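Local coordinates for cell division control protein (Pyrococcus abyssi, PDB 6RPP) that is an intein of the HINT fold that probably excises itself from an archaeal MCM helicase precursor and joins the flanking protein segments by protein splicing, at residues D6-V11 and R18-E23; A66-A71 and L150-Y155; P77-L82 and E139-D144; N119-I124 and N161-H166. The protein carries 2 engineered substitutions. All coordinates share one frame; numbering follows the deposited sequence.

Contact 1: D6-V11 and R18-E23; sequences DYETEV and RKKIGE
G22 presses its CA against the Y7 ring, 3.5 Å from the Y7 centroid and 6° off the ring normal, so this is a CH-pi contact over the centre of the face. Y7 reaches that place because its CG stands anti to the backbone N (chi1 -167°), while K20 CD touches the ring edge. Backbone bonds tie down the same region: G22 N donates to Y7 O (3.0 Å), and I21 N meets T9 O (2.8 Å). Two amides at the start of helix 21-35 thus find acceptors in the preceding segment. Further along, V11 N to K19 O (2.8 Å) and K19 N to V11 O (3.0 Å) form the hydrogen-bonded pair of a short antiparallel ladder. On the V11 side, V11 CG2 packs on I21 CB at 3.8 Å. On the other side, E10 OE1 and R18 NE make a salt bridge (3.1 Å) whose hydrogen bond is weak because it is strongly bent, 120° at the hydrogen; a water held by R18 NH2 and, weakly, by E10 OE1 bridges the two groups.

In the second shell, D6 shapes the 6-11 segment. Its OD1 takes E8 N (2.8 Å) in an Asx turn, and D6 O accepts both T9 N and T9 OG1 across a type I turn. N161 OD1 receives E10 N, and Y148 meets the Y7 ring nearly at right angles. The paired part is a short beta hairpin, strands 10-11 and 19-20, with the 6-9 turn lying against the first turn of the helix that follows; K20 is at its N-cap position.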
loop_
_atom_site.group_PDB
_atom_site.type_symbol
_atom_site.label_atom_id
_atom_site.label_comp_id
_atom_site.label_asym_id
_atom_site.label_seq_id
_atom_site.Cartn_x
_atom_site.Cartn_y
_atom_site.Cartn_z
ATOM N N ASP A 6 4.866 3.969 -4.017
ATOM C CA ASP A 6 5.545 5.274 -4.115
ATOM C C ASP A 6 5.427 6.120 -2.819
ATOM O O ASP A 6 4.404 6.092 -2.128
ATOM C CB ASP A 6 4.895 5.977 -5.329
ATOM C CG ASP A 6 5.408 7.331 -5.624
ATOM O OD1 ASP A 6 5.171 8.300 -4.876
ATOM O OD2 ASP A 6 5.984 7.518 -6.715
ATOM N N TYR A 7 6.531 6.828 -2.536
ATOM C CA TYR A 7 6.653 7.791 -1.431
ATOM C C TYR A 7 5.371 8.569 -1.167
ATOM O O TYR A 7 4.963 8.759 0.006
ATOM C CB TYR A 7 7.785 8.766 -1.748
ATOM C CG TYR A 7 8.235 9.629 -0.590
ATOM C CD1 TYR A 7 7.429 10.629 -0.115
ATOM C CD2 TYR A 7 9.499 9.482 -0.087
ATOM C CE1 TYR A 7 7.856 11.435 0.927
ATOM C CE2 TYR A 7 9.945 10.316 0.935
ATOM C CZ TYR A 7 9.087 11.242 1.445
ATOM O OH TYR A 7 9.536 12.069 2.478
ATOM N N GLU A 8 4.733 9.045 -2.231
ATOM C CA GLU A 8 3.662 10.050 -2.079
ATOM C C GLU A 8 2.305 9.416 -1.813
ATOM O O GLU A 8 1.315 10.165 -1.667
ATOM C CB GLU A 8 3.578 10.964 -3.280
ATOM C CG GLU A 8 4.807 11.835 -3.467
ATOM C CD GLU A 8 4.692 12.783 -4.635
ATOM O OE1 GLU A 8 4.681 12.308 -5.804
ATOM O OE2 GLU A 8 4.613 13.997 -4.436
ATOM N N THR A 9 2.206 8.077 -1.824
ATOM C CA THR A 9 0.967 7.394 -1.443
ATOM C C THR A 9 0.590 7.865 -0.041
ATOM O O THR A 9 1.409 7.763 0.860
ATOM C CB THR A 9 1.193 5.893 -1.438
ATOM O OG1 THR A 9 1.821 5.506 -2.695
ATOM C CG2 THR A 9 -0.115 5.111 -1.269
ATOM N N GLU A 10 -0.620 8.441 0.138
ATOM C CA GLU A 10 -0.975 9.046 1.419
ATOM C C GLU A 10 -1.800 8.087 2.283
ATOM O O GLU A 10 -2.920 7.698 1.916
ATOM C CB GLU A 10 -1.748 10.352 1.186
ATOM C CG GLU A 10 -0.890 11.422 0.532
ATOM C CD GLU A 10 -1.431 12.841 0.568
ATOM O OE1 GLU A 10 -2.567 13.094 1.078
ATOM O OE2 GLU A 10 -0.710 13.748 0.027
ATOM N N VAL A 11 -1.237 7.696 3.420
ATOM C CA VAL A 11 -1.869 6.765 4.360
ATOM C C VAL A 11 -2.852 7.524 5.221
ATOM O O VAL A 11 -2.501 8.559 5.804
ATOM C CB VAL A 11 -0.799 6.114 5.246
ATOM C CG1 VAL A 11 -1.415 5.142 6.215
ATOM C CG2 VAL A 11 0.252 5.368 4.325
ATOM N N ARG A 18 -3.931 12.673 7.115
ATOM C CA ARG A 18 -3.273 11.667 6.283
ATOM C C ARG A 18 -1.873 12.131 5.896
ATOM O O ARG A 18 -1.568 13.335 5.929
ATOM C CB ARG A 18 -4.160 11.387 5.062
ATOM C CG ARG A 18 -4.245 12.473 4.013
ATOM C CD ARG A 18 -5.474 12.171 3.083
ATOM N NE ARG A 18 -5.549 12.951 1.878
ATOM C CZ ARG A 18 -6.331 14.027 1.768
ATOM N NH1 ARG A 18 -7.011 14.429 2.834
ATOM N NH2 ARG A 18 -6.385 14.684 0.626
ATOM N N LYS A 19 -0.994 11.153 5.660
ATOM C CA LYS A 19 0.452 11.395 5.619
ATOM C C LYS A 19 1.094 10.519 4.543
ATOM O O LYS A 19 0.770 9.326 4.408
ATOM C CB LYS A 19 1.104 11.054 6.977
ATOM C CG LYS A 19 2.480 11.594 7.227
ATOM C CD LYS A 19 2.656 11.789 8.755
ATOM C CE LYS A 19 4.050 11.415 9.258
ATOM N NZ LYS A 19 4.050 11.124 10.735
ATOM N N LYS A 20 2.088 11.103 3.860
ATOM C CA LYS A 20 2.784 10.349 2.818
ATOM C C LYS A 20 3.515 9.191 3.447
ATOM O O LYS A 20 4.203 9.357 4.448
ATOM C CB LYS A 20 3.778 11.253 2.058
ATOM C CG LYS A 20 3.084 12.336 1.247
ATOM C CD LYS A 20 4.104 13.258 0.535
ATOM C CE LYS A 20 4.161 14.609 1.199
ATOM N NZ LYS A 20 4.791 15.607 0.280
ATOM N N ILE A 21 3.406 8.004 2.841
ATOM C CA ILE A 21 4.049 6.845 3.418
ATOM C C ILE A 21 5.565 7.042 3.482
ATOM O O ILE A 21 6.219 6.538 4.399
ATOM C CB ILE A 21 3.670 5.560 2.652
ATOM C CG1 ILE A 21 4.120 4.292 3.399
ATOM C CG2 ILE A 21 4.206 5.569 1.201
ATOM C CD1 ILE A 21 3.618 2.985 2.812
ATOM N N GLY A 22 6.136 7.704 2.505
ATOM C CA GLY A 22 7.580 7.922 2.529
ATOM C C GLY A 22 8.007 8.699 3.752
ATOM O O GLY A 22 9.068 8.436 4.332
ATOM N N GLU A 23 7.200 9.677 4.142
ATOM C CA GLU A 23 7.509 10.448 5.351
ATOM C C GLU A 23 7.449 9.559 6.597
ATOM O O GLU A 23 8.334 9.634 7.479
ATOM C CB GLU A 23 6.525 11.606 5.448
ATOM C CG GLU A 23 6.656 12.446 6.732
ATOM C CD GLU A 23 5.861 13.729 6.654
ATOM O OE1 GLU A 23 5.514 14.155 5.518
ATOM O OE2 GLU A 23 5.597 14.312 7.732
HETATM O O HOH W 1 -4.721 13.311 -1.526
#

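Contact 2: A66-A71 and L150-Y155; sequences ARANIA and LQVPGY
The amides of N69 and Q151 meet with their planes turned 41° apart, Q151 NE2 donating to N69 OD1 at 2.9 Å. The acceptor lies close to the Q151 amide plane, whereas the donor stands 23° off the N69 carbonyl plane. Q151 reaches across on an extended chain; N69, with chi1 63°, holds its CG between its own backbone N and carbonyl carbon, which turns OD1 to the partner strand. P153 crosses beside this pair, its CD 3.4 Å from N69 OD1. I70 runs alongside Q151, pointing the same way.

On the opposite side the contact is apolar. A68 CB lies 4.0 Å from V152 CG2, and A66 CB comes within 3.5 Å of Y155 CD2, approaching the ring obliquely. The backbones are joined by N69 N to Q151 O (3.0 Å) and Q151 N to I70 O (2.8 Å). N69 and I70 both face Q151, and N69 departs from extended geometry (psi near 0°), an irregularity resembling a beta bulge between strands 63-75 and 146-151. Beyond it, a water donates to R67 O (2.7 Å) and P153 O (2.9 Å), spanning the backbones where their direct pairing has lapsed. The chemistry is therefore divided: an amide bridge with a proline flank on one side, small alanines against V152 and Y155 on the other. One cost remains, the buried I70 N, which has no partner in the model.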
loop_
_atom_site.group_PDB
_atom_site.type_symbol
_atom_site.label_atom_id
_atom_site.label_comp_id
_atom_site.label_asym_id
_atom_site.label_seq_id
_atom_site.Cartn_x
_atom_site.Cartn_y
_atom_site.Cartn_z
ATOM N N ALA A 66 -6.614 -0.184 12.863
ATOM C CA ALA A 66 -5.689 -1.262 13.138
ATOM C C ALA A 66 -4.312 -0.656 13.294
ATOM O O ALA A 66 -4.084 0.497 12.921
ATOM C CB ALA A 66 -5.741 -2.326 12.005
ATOM N N ARG A 67 -3.419 -1.385 13.957
ATOM C CA ARG A 67 -2.069 -0.866 14.180
ATOM C C ARG A 67 -1.084 -1.405 13.134
ATOM O O ARG A 67 -1.145 -2.578 12.743
ATOM C CB ARG A 67 -1.600 -1.209 15.602
ATOM C CG ARG A 67 -2.269 -0.318 16.701
ATOM C CD ARG A 67 -1.594 1.087 16.839
ATOM N NE ARG A 67 -2.374 2.056 17.626
ATOM C CZ ARG A 67 -1.954 3.275 17.992
ATOM N NH1 ARG A 67 -0.738 3.719 17.653
ATOM N NH2 ARG A 67 -2.756 4.065 18.704
ATOM N N ALA A 68 -0.207 -0.530 12.626
ATOM C CA ALA A 68 0.912 -0.952 11.802
ATOM C C ALA A 68 2.172 -0.916 12.645
ATOM O O ALA A 68 2.340 0.003 13.452
ATOM C CB ALA A 68 1.076 -0.026 10.586
ATOM N N ASN A 69 3.022 -1.958 12.541
ATOM C CA ASN A 69 4.148 -2.044 13.482
ATOM C C ASN A 69 5.532 -2.173 12.845
ATOM O O ASN A 69 6.533 -2.147 13.582
ATOM C CB ASN A 69 3.910 -3.194 14.496
ATOM C CG ASN A 69 3.839 -4.588 13.843
ATOM O OD1 ASN A 69 3.675 -4.704 12.672
ATOM N ND2 ASN A 69 3.996 -5.639 14.650
ATOM N N ILE A 70 5.635 -2.285 11.519
ATOM C CA ILE A 70 6.937 -2.249 10.846
ATOM C C ILE A 70 6.836 -1.364 9.604
ATOM O O ILE A 70 5.856 -1.427 8.846
ATOM C CB ILE A 70 7.415 -3.663 10.428
ATOM C CG1 ILE A 70 7.549 -4.616 11.618
ATOM C CG2 ILE A 70 8.710 -3.580 9.609
ATOM C CD1 ILE A 70 8.807 -4.426 12.389
ATOM N N ALA A 71 7.861 -0.530 9.427
ATOM C CA ALA A 71 8.042 0.344 8.276
ATOM C C ALA A 71 9.149 -0.237 7.393
ATOM O O ALA A 71 10.223 -0.609 7.891
ATOM C CB ALA A 71 8.435 1.743 8.718
ATOM N N LEU A 150 4.200 -0.902 4.716
ATOM C CA LEU A 150 3.967 -1.008 6.147
ATOM C C LEU A 150 3.512 -2.423 6.436
ATOM O O LEU A 150 2.938 -3.080 5.572
ATOM C CB LEU A 150 2.881 -0.070 6.655
ATOM C CG LEU A 150 3.153 1.396 6.357
ATOM C CD1 LEU A 150 1.846 2.120 6.615
ATOM C CD2 LEU A 150 4.249 1.898 7.210
ATOM N N GLN A 151 3.762 -2.902 7.643
ATOM C CA GLN A 151 3.195 -4.171 8.086
ATOM C C GLN A 151 1.987 -3.932 8.975
ATOM O O GLN A 151 2.069 -3.169 9.936
ATOM C CB GLN A 151 4.212 -5.024 8.824
ATOM C CG GLN A 151 3.568 -6.302 9.370
ATOM C CD GLN A 151 4.535 -7.216 10.054
ATOM O OE1 GLN A 151 5.187 -8.037 9.410
ATOM N NE2 GLN A 151 4.660 -7.066 11.374
ATOM N N VAL A 152 0.869 -4.604 8.674
ATOM C CA VAL A 152 -0.352 -4.462 9.467
ATOM C C VAL A 152 -0.793 -5.840 9.932
ATOM O O VAL A 152 -1.453 -6.577 9.181
ATOM C CB VAL A 152 -1.491 -3.780 8.695
ATOM C CG1 VAL A 152 -2.710 -3.584 9.633
ATOM C CG2 VAL A 152 -1.014 -2.382 8.152
ATOM N N PRO A 153 -0.500 -6.215 11.168
ATOM C CA PRO A 153 -0.817 -7.569 11.605
ATOM C C PRO A 153 -2.291 -7.852 11.499
ATOM O O PRO A 153 -3.124 -7.024 11.871
ATOM C CB PRO A 153 -0.360 -7.594 13.068
ATOM C CG PRO A 153 0.822 -6.625 13.017
ATOM C CD PRO A 153 0.390 -5.521 12.110
ATOM N N GLY A 154 -2.585 -9.075 11.058
ATOM C CA GLY A 154 -3.927 -9.589 10.919
ATOM C C GLY A 154 -4.411 -9.257 9.527
ATOM O O GLY A 154 -4.528 -10.141 8.663
ATOM N N TYR A 155 -4.518 -7.962 9.263
ATOM C CA TYR A 155 -5.277 -7.465 8.132
ATOM C C TYR A 155 -4.477 -7.466 6.838
ATOM O O TYR A 155 -5.054 -7.619 5.761
ATOM C CB TYR A 155 -5.684 -6.021 8.386
ATOM C CG TYR A 155 -6.712 -5.900 9.481
ATOM C CD1 TYR A 155 -8.048 -6.078 9.178
ATOM C CD2 TYR A 155 -6.337 -5.602 10.792
ATOM C CE1 TYR A 155 -9.015 -5.971 10.127
ATOM C CE2 TYR A 155 -7.318 -5.542 11.790
ATOM C CZ TYR A 155 -8.639 -5.685 11.414
ATOM O OH TYR A 155 -9.603 -5.559 12.384
HETATM O O HOH W 2 -2.794 -4.626 13.512
#

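Contact 3: P77-L82 and E139-D144; sequences PKKMML and EYEPKD
M80 N donates to Y140 O at 2.9 Å with an N-H...O angle of 174°, the straighter of two bonds that make M80 and Y140 a hydrogen-bonded antiparallel pair. The return bond, Y140 N to M80 O, is equally short (2.9 Å). Together they mark the place where strand 80-85 lies against strand 128-140, neighbours in the antiparallel sheet of this HINT-fold protein.

On the M80 side of the sheet the two side chains lie side by side. M80 CB rests over a face of the Y140 ring, 3.3 Å from Y140 CZ, while L82 N lies at the ring edge, in its plane. Chi1 of 69° swings the ring back over the neighbouring strand, and R92 adds a cation-pi contact. P142 extends the apolar strip: its ring crosses the M80 side chain at about a right angle, M80 CG and P142 CG being 3.8 Å apart.

The M81 side carries charge and stays near solvent. K79 NZ forms a long salt bridge with E139 OE2 (3.9 Å), so the aliphatic part of the lysine does more of the touching, K79 CD standing 3.2 Å from E139 OE2. E141 lies alongside the same lysine, probably adding to the local field without a close charge contact. From the other flank M81 approaches E139, its terminal methyl CE 3.8 Å from E139 OE1.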
loop_
_atom_site.group_PDB
_atom_site.type_symbol
_atom_site.label_atom_id
_atom_site.label_comp_id
_atom_site.label_asym_id
_atom_site.label_seq_id
_atom_site.Cartn_x
_atom_site.Cartn_y
_atom_site.Cartn_z
ATOM N N PRO A 77 12.224 -1.019 -7.993
ATOM C CA PRO A 77 12.515 -1.794 -9.206
ATOM C C PRO A 77 12.784 -0.910 -10.443
ATOM O O PRO A 77 12.646 0.329 -10.387
ATOM C CB PRO A 77 11.250 -2.645 -9.364
ATOM C CG PRO A 77 10.154 -1.829 -8.759
ATOM C CD PRO A 77 10.810 -1.157 -7.534
ATOM N N LYS A 78 13.195 -1.546 -11.544
ATOM C CA LYS A 78 13.545 -0.784 -12.719
ATOM C C LYS A 78 12.314 -0.150 -13.348
ATOM O O LYS A 78 12.439 0.883 -14.032
ATOM C CB LYS A 78 14.273 -1.702 -13.704
ATOM C CG LYS A 78 15.651 -2.199 -13.225
ATOM C CD LYS A 78 16.629 -1.038 -13.039
ATOM C CE LYS A 78 18.100 -1.501 -13.051
ATOM N NZ LYS A 78 19.057 -0.338 -12.876
ATOM N N LYS A 79 11.127 -0.750 -13.143
ATOM C CA LYS A 79 9.860 -0.259 -13.683
ATOM C C LYS A 79 8.851 -0.207 -12.554
ATOM O O LYS A 79 8.911 -1.007 -11.621
ATOM C CB LYS A 79 9.283 -1.157 -14.844
ATOM C CG LYS A 79 10.287 -1.283 -15.976
ATOM C CD LYS A 79 9.768 -1.980 -17.207
ATOM C CE LYS A 79 10.512 -1.491 -18.465
ATOM N NZ LYS A 79 11.061 -0.101 -18.355
ATOM N N MET A 80 7.915 0.755 -12.645
ATOM C CA MET A 80 6.786 0.877 -11.724
ATOM C C MET A 80 5.481 0.953 -12.515
ATOM O O MET A 80 5.481 1.057 -13.733
ATOM C CB MET A 80 6.919 2.127 -10.806
ATOM C CG MET A 80 8.165 2.204 -9.883
ATOM S SD MET A 80 7.853 1.204 -8.406
ATOM C CE MET A 80 6.646 2.256 -7.523
ATOM N N MET A 81 4.340 0.836 -11.802
ATOM C CA MET A 81 3.033 0.860 -12.460
ATOM C C MET A 81 2.153 1.913 -11.822
ATOM O O MET A 81 2.031 1.964 -10.599
ATOM C CB MET A 81 2.294 -0.499 -12.388
ATOM C CG MET A 81 2.993 -1.691 -12.946
ATOM S SD MET A 81 2.738 -1.569 -14.687
ATOM C CE MET A 81 3.380 -3.152 -15.242
ATOM N N LEU A 82 1.479 2.695 -12.648
ATOM C CA LEU A 82 0.435 3.596 -12.177
ATOM C C LEU A 82 -0.882 2.892 -12.425
ATOM O O LEU A 82 -1.196 2.549 -13.566
ATOM C CB LEU A 82 0.501 4.945 -12.913
ATOM C CG LEU A 82 -0.756 5.812 -12.900
ATOM C CD1 LEU A 82 -1.001 6.300 -11.473
ATOM C CD2 LEU A 82 -0.606 6.977 -13.889
ATOM N N GLU A 139 2.809 1.561 -17.179
ATOM C CA GLU A 139 4.181 1.415 -16.713
ATOM C C GLU A 139 4.951 2.727 -16.830
ATOM O O GLU A 139 4.748 3.464 -17.798
ATOM C CB GLU A 139 4.850 0.351 -17.570
ATOM C CG GLU A 139 6.154 -0.130 -17.083
ATOM C CD GLU A 139 6.634 -1.286 -17.923
ATOM O OE1 GLU A 139 6.314 -2.444 -17.575
ATOM O OE2 GLU A 139 7.295 -1.023 -18.951
ATOM N N TYR A 140 5.816 3.040 -15.851
ATOM C CA TYR A 140 6.719 4.164 -16.004
ATOM C C TYR A 140 8.050 3.794 -15.353
ATOM O O TYR A 140 8.147 2.813 -14.609
ATOM C CB TYR A 140 6.071 5.444 -15.395
ATOM C CG TYR A 140 5.951 5.381 -13.882
ATOM C CD1 TYR A 140 4.908 4.700 -13.261
ATOM C CD2 TYR A 140 6.935 5.952 -13.065
ATOM C CE1 TYR A 140 4.803 4.615 -11.850
ATOM C CE2 TYR A 140 6.858 5.880 -11.653
ATOM C CZ TYR A 140 5.783 5.203 -11.052
ATOM O OH TYR A 140 5.789 5.094 -9.693
ATOM N N GLU A 141 9.065 4.545 -15.655
ATOM C CA GLU A 141 10.374 4.349 -15.032
ATOM C C GLU A 141 10.507 5.361 -13.912
ATOM O O GLU A 141 10.290 6.553 -14.141
ATOM C CB GLU A 141 11.493 4.539 -16.039
ATOM C CG GLU A 141 11.499 3.454 -17.103
ATOM C CD GLU A 141 11.706 4.009 -18.487
ATOM O OE1 GLU A 141 10.741 4.586 -19.045
ATOM O OE2 GLU A 141 12.836 3.878 -19.009
ATOM N N PRO A 142 10.798 4.931 -12.688
ATOM C CA PRO A 142 10.735 5.862 -11.559
ATOM C C PRO A 142 11.883 6.858 -11.509
ATOM O O PRO A 142 13.037 6.564 -11.858
ATOM C CB PRO A 142 10.763 4.937 -10.347
ATOM C CG PRO A 142 11.493 3.707 -10.834
ATOM C CD PRO A 142 11.035 3.532 -12.270
ATOM N N LYS A 143 11.529 8.056 -11.030
ATOM C CA LYS A 143 12.539 9.047 -10.689
ATOM C C LYS A 143 13.031 8.845 -9.274
ATOM O O LYS A 143 14.164 9.218 -8.996
ATOM C CB LYS A 143 11.964 10.464 -10.836
ATOM C CG LYS A 143 11.765 10.823 -12.297
ATOM C CD LYS A 143 11.072 12.161 -12.484
ATOM C CE LYS A 143 11.009 12.518 -13.967
ATOM N NZ LYS A 143 10.377 11.421 -14.770
ATOM N N ASP A 144 12.183 8.358 -8.385
ATOM C CA ASP A 144 12.522 8.160 -6.977
ATOM C C ASP A 144 13.017 6.728 -6.802
ATOM O O ASP A 144 12.307 5.783 -7.196
ATOM C CB ASP A 144 11.252 8.416 -6.145
ATOM C CG ASP A 144 11.468 8.338 -4.682
ATOM O OD1 ASP A 144 12.480 7.803 -4.181
ATOM O OD2 ASP A 144 10.498 8.781 -4.002
#

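Contact 4: N119-I124 and N161-H166; sequences NKIATI and NGIFVH
The ring of F164 meets strand 120-124 at its edge: T123 O lies near the ring plane, 3.6 Å from F164 CE2, and I124 CD1 comes to F164 CZ at 4.1 Å, the two side chains meeting at a slant. Chi1 of -74° sets CG anti to the carbonyl carbon and carries the ring along the 122-124 backbone, with A122 CB 4.2 Å from F164 CB at its root. N157 and L159 of strand 157-160 also touch this phenylalanine.

Two backbone bonds hold the strands together: F164 N gives to A122 O (3.0 Å), and I124 N gives to G162 O (2.9 Å). The backbones are joined by a single bridge, T123 with I163, consistent with strand axes that run 120° apart at a closest approach of 4.7 Å and so diverge soon after they meet. G162 O is further covered by T123 CB at 3.2 Å, while T123 OG1 turns to S130 O. Away from the ring, I121 CD1 packs on I163 CG2 (4.2 Å).

G162 and N161 both have positive phi, with values that fit a type I' turn linking strands 157-160 and 163-166. The contact thus sets this late hairpin across strand 120-125, which is itself flanked by strands 128-140 and 98-103; N161 meanwhile bonds E10 N and R90 O.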
loop_
_atom_site.group_PDB
_atom_site.type_symbol
_atom_site.label_atom_id
_atom_site.label_comp_id
_atom_site.label_asym_id
_atom_site.label_seq_id
_atom_site.Cartn_x
_atom_site.Cartn_y
_atom_site.Cartn_z
ATOM N N ASN A 119 -11.012 -5.290 -13.855
ATOM C CA ASN A 119 -10.825 -5.994 -12.589
ATOM C C ASN A 119 -11.258 -5.065 -11.461
ATOM O O ASN A 119 -10.821 -3.908 -11.389
ATOM C CB ASN A 119 -9.361 -6.394 -12.367
ATOM C CG ASN A 119 -8.854 -7.524 -13.275
ATOM O OD1 ASN A 119 -7.626 -7.717 -13.284
ATOM N ND2 ASN A 119 -9.718 -8.267 -13.977
ATOM N N LYS A 120 -12.117 -5.550 -10.574
ATOM C CA LYS A 120 -12.579 -4.709 -9.455
ATOM C C LYS A 120 -11.667 -4.825 -8.225
ATOM O O LYS A 120 -11.454 -5.920 -7.693
ATOM C CB LYS A 120 -14.018 -5.122 -9.106
ATOM C CG LYS A 120 -14.992 -4.759 -10.208
ATOM C CD LYS A 120 -16.419 -5.140 -9.805
ATOM C CE LYS A 120 -17.413 -4.555 -10.774
ATOM N NZ LYS A 120 -18.829 -4.855 -10.377
ATOM N N ILE A 121 -11.182 -3.678 -7.723
ATOM C CA ILE A 121 -10.292 -3.659 -6.568
ATOM C C ILE A 121 -10.997 -2.922 -5.440
ATOM O O ILE A 121 -11.957 -2.179 -5.646
ATOM C CB ILE A 121 -8.896 -3.024 -6.840
ATOM C CG1 ILE A 121 -9.004 -1.572 -7.296
ATOM C CG2 ILE A 121 -8.162 -3.890 -7.915
ATOM C CD1 ILE A 121 -7.694 -0.812 -7.174
ATOM N N ALA A 122 -10.486 -3.109 -4.235
ATOM C CA ALA A 122 -11.159 -2.619 -3.047
ATOM C C ALA A 122 -10.787 -1.164 -2.745
ATOM O O ALA A 122 -9.608 -0.828 -2.661
ATOM C CB ALA A 122 -10.778 -3.515 -1.865
ATOM N N THR A 123 -11.795 -0.307 -2.628
ATOM C CA THR A 123 -11.570 1.133 -2.484
ATOM C C THR A 123 -12.566 1.684 -1.478
ATOM O O THR A 123 -13.465 0.982 -0.998
ATOM C CB THR A 123 -11.763 1.884 -3.811
ATOM O OG1 THR A 123 -13.169 1.897 -4.186
ATOM C CG2 THR A 123 -10.936 1.278 -4.937
ATOM N N ILE A 124 -12.421 2.962 -1.162
ATOM C CA ILE A 124 -13.467 3.703 -0.462
ATOM C C ILE A 124 -14.076 4.730 -1.411
ATOM O O ILE A 124 -13.371 5.339 -2.239
ATOM C CB ILE A 124 -12.843 4.362 0.784
ATOM C CG1 ILE A 124 -13.947 4.621 1.798
ATOM C CG2 ILE A 124 -12.011 5.634 0.457
ATOM C CD1 ILE A 124 -14.125 3.401 2.717
ATOM N N ASN A 161 -4.650 6.559 -0.542
ATOM C CA ASN A 161 -5.072 7.031 -1.889
ATOM C C ASN A 161 -6.469 6.496 -2.231
ATOM O O ASN A 161 -6.786 6.282 -3.414
ATOM C CB ASN A 161 -4.059 6.647 -2.961
ATOM C CG ASN A 161 -2.851 7.552 -2.986
ATOM O OD1 ASN A 161 -2.542 8.203 -1.989
ATOM N ND2 ASN A 161 -2.179 7.624 -4.120
ATOM N N GLY A 162 -7.296 6.274 -1.200
ATOM C CA GLY A 162 -8.635 5.757 -1.380
ATOM C C GLY A 162 -8.718 4.285 -1.745
ATOM O O GLY A 162 -9.813 3.831 -2.092
ATOM N N ILE A 163 -7.599 3.536 -1.665
ATOM C CA ILE A 163 -7.524 2.120 -2.005
ATOM C C ILE A 163 -7.115 1.328 -0.766
ATOM O O ILE A 163 -6.319 1.816 0.020
ATOM C CB ILE A 163 -6.485 1.924 -3.132
ATOM C CG1 ILE A 163 -6.932 2.669 -4.410
ATOM C CG2 ILE A 163 -6.242 0.431 -3.427
ATOM C CD1 ILE A 163 -5.857 2.759 -5.475
ATOM N N PHE A 164 -7.659 0.116 -0.556
ATOM C CA PHE A 164 -7.163 -0.729 0.533
ATOM C C PHE A 164 -5.970 -1.461 -0.025
ATOM O O PHE A 164 -6.116 -2.441 -0.759
ATOM C CB PHE A 164 -8.291 -1.642 1.008
ATOM C CG PHE A 164 -9.294 -0.868 1.801
ATOM C CD1 PHE A 164 -9.012 -0.443 3.083
ATOM C CD2 PHE A 164 -10.482 -0.500 1.210
ATOM C CE1 PHE A 164 -9.935 0.293 3.821
ATOM C CE2 PHE A 164 -11.416 0.236 1.917
ATOM C CZ PHE A 164 -11.132 0.633 3.230
ATOM N N VAL A 165 -4.801 -0.915 0.288
ATOM C CA VAL A 165 -3.514 -1.317 -0.273
ATOM C C VAL A 165 -3.020 -2.529 0.494
ATOM O O VAL A 165 -2.994 -2.505 1.738
ATOM C CB VAL A 165 -2.517 -0.158 -0.150
ATOM C CG1 VAL A 165 -1.184 -0.567 -0.664
ATOM C CG2 VAL A 165 -3.053 1.070 -0.920
ATOM N N HIS A 166 -2.594 -3.578 -0.225
ATOM C CA HIS A 166 -2.080 -4.755 0.466
ATOM C C HIS A 166 -0.740 -4.428 1.113
ATOM O O HIS A 166 0.049 -3.614 0.597
ATOM C CB HIS A 166 -1.951 -5.946 -0.496
ATOM C CG HIS A 166 -1.522 -7.212 0.176
ATOM N ND1 HIS A 166 -0.187 -7.554 0.309
ATOM C CD2 HIS A 166 -2.226 -8.193 0.793
ATOM C CE1 HIS A 166 -0.093 -8.690 0.971
ATOM N NE2 HIS A 166 -1.313 -9.108 1.261
#

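In the fold
From the N terminus, contact 1 closes first, a local hairpin that leads into helix 21-35. The chain then opens contact 2 at 66-71 and contact 3 at 77-82. Contact 3 closes at 139-144, before contact 2 does at 150-155, so its whole span lies within that of contact 2; their centres are about 25 Å apart, on opposite sides of the chain's centre. Contact 4 opens at 119-124 and closes last, at 161-166, crossing both. Contacts 3 and 4 reach one sheet through strands 128-140 and 120-125, whereas contact 2 joins the edge strand 146-151 to strand 63-75 in another. Contact 1 touches all three: I21 packs on L150, Y7 on D144, and T9 on N161.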